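Local atomic coordinates of putative fimbrium tip subunit Fim1F (PDB entry 3R4R), a protein that is a putative component of the fimbrium tip, part of the filamentous surface appendages that mediate cell adhesion and biofilm formation. Residues S112-D115 / N116-T119. Residues are numbered along the deposited sequence; the frame is centred on the assembly and turned at random.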
loop_
_atom_site.group_PDB
_atom_site.type_symbol
_atom_site.label_atom_id
_atom_site.label_comp_id
_atom_site.label_asym_id
_atom_site.label_seq_id
_atom_site.Cartn_x
_atom_site.Cartn_y
_atom_site.Cartn_z
ATOM N N SER A 112 -2.974 1.104 -17.973
ATOM C CA SER A 112 -3.305 0.686 -16.611
ATOM C C SER A 112 -4.667 -0.016 -16.583
ATOM O O SER A 112 -5.503 0.225 -17.462
ATOM C CB SER A 112 -3.307 1.864 -15.643
ATOM O OG SER A 112 -4.549 2.548 -15.626
ATOM N N PRO A 113 -4.953 -0.828 -15.536
ATOM C CA PRO A 113 -6.304 -1.422 -15.427
ATOM C C PRO A 113 -7.419 -0.383 -15.073
ATOM O O PRO A 113 -8.582 -0.762 -14.990
ATOM C CB PRO A 113 -6.136 -2.440 -14.279
ATOM C CG PRO A 113 -4.995 -1.990 -13.512
ATOM C CD PRO A 113 -4.081 -1.261 -14.427
ATOM N N PHE A 114 -7.081 0.920 -14.909
ATOM C CA PHE A 114 -8.016 1.980 -14.490
ATOM C C PHE A 114 -8.407 2.919 -15.633
ATOM O O PHE A 114 -9.201 3.856 -15.422
ATOM C CB PHE A 114 -7.351 2.811 -13.374
ATOM C CG PHE A 114 -6.521 1.987 -12.409
ATOM C CD1 PHE A 114 -7.127 1.183 -11.457
ATOM C CD2 PHE A 114 -5.137 2.026 -12.448
ATOM C CE1 PHE A 114 -6.366 0.377 -10.613
ATOM C CE2 PHE A 114 -4.373 1.226 -11.592
ATOM C CZ PHE A 114 -5.000 0.408 -10.680
ATOM N N ASP A 115 -7.854 2.675 -16.838
ATOM C CA ASP A 115 -8.041 3.517 -18.017
ATOM C C ASP A 115 -9.506 3.661 -18.466
ATOM O O ASP A 115 -9.843 4.710 -19.023
ATOM C CB ASP A 115 -7.249 2.961 -19.204
ATOM C CG ASP A 115 -5.757 3.092 -19.070
ATOM O OD1 ASP A 115 -5.297 3.600 -18.037
ATOM O OD2 ASP A 115 -5.052 2.739 -20.019
ATOM N N ASN A 116 -10.350 2.664 -18.230
ATOM C CA ASN A 116 -11.750 2.711 -18.645
ATOM C C ASN A 116 -12.665 3.224 -17.517
ATOM O O ASN A 116 -13.884 3.228 -17.698
ATOM C CB ASN A 116 -12.225 1.316 -19.110
ATOM C CG ASN A 116 -11.993 0.216 -18.094
ATOM O OD1 ASN A 116 -11.040 0.241 -17.284
ATOM N ND2 ASN A 116 -12.817 -0.822 -18.178
ATOM N N LEU A 117 -12.103 3.647 -16.367
ATOM C CA LEU A 117 -12.884 4.152 -15.218
ATOM C C LEU A 117 -13.147 5.652 -15.442
ATOM O O LEU A 117 -12.234 6.467 -15.404
ATOM C CB LEU A 117 -12.158 3.864 -13.889
ATOM C CG LEU A 117 -11.767 2.402 -13.623
ATOM C CD1 LEU A 117 -11.027 2.284 -12.310
ATOM C CD2 LEU A 117 -12.991 1.472 -13.626
ATOM N N THR A 118 -14.394 5.994 -15.764
ATOM C CA THR A 118 -14.775 7.339 -16.194
ATOM C C THR A 118 -15.271 8.232 -15.024
ATOM O O THR A 118 -15.409 9.445 -15.224
ATOM C CB THR A 118 -15.865 7.222 -17.253
ATOM O OG1 THR A 118 -16.924 6.449 -16.706
ATOM C CG2 THR A 118 -15.378 6.512 -18.511
ATOM N N THR A 119 -15.525 7.656 -13.831
ATOM C CA THR A 119 -15.954 8.404 -12.637
ATOM C C THR A 119 -15.227 7.893 -11.403
ATOM O O THR A 119 -14.867 6.724 -11.362
ATOM C CB THR A 119 -17.489 8.334 -12.405
ATOM O OG1 THR A 119 -17.907 6.987 -12.130
ATOM C CG2 THR A 119 -18.296 8.960 -13.539
#
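F114 and L117 meet at the two ends of a type I beta turn, the second of two overlapping turns of this type, S112-D115 and F114-L117, which share F114 and D115, in the loop between strands 96-104 and 131-132. The amide of L117 closes this turn on F114 O (N to O 3.1 Å). From there the L117 side chain leans back against F114: CB lies 3.3 Å from F114 O, CG sits 3.5 Å from the same F114 O, and CD1 touches F114 CA at 3.7 Å and F114 CB at 3.9 Å. Because CG is anti to its own carbonyl carbon (chi1 -55°) and the chain continues extended, CD1 ends at the edge of the F114 ring, near its plane, rather than over a face. One face of that ring is instead met by P113 CG, 3.7 Å above the plane and toward the rim. Y127 touches both F114 and L117, and the F114 ring also meets that of H48. With an alanine here in place of L117, CG and both methyls would be gone, which would probably open a gap beside CB and the ring edge of F114. N116 turns its amide back over the turn, OD1 lying 3.5 Å from P113 O without a bond. The first turn is tied by its side chains: S112 OG accepts from F114 N, forming an ST turn, while D115 carboxylate oxygens take weak bonds from S112 N. R58 and N63, from strand 58-65, hold D115 O and D115 OD1, respectively, joining the loop to that strand. S112 OG also donates to D115 OD1 at 2.7 Å, meeting it from above the carboxylate plane, 47° out of it.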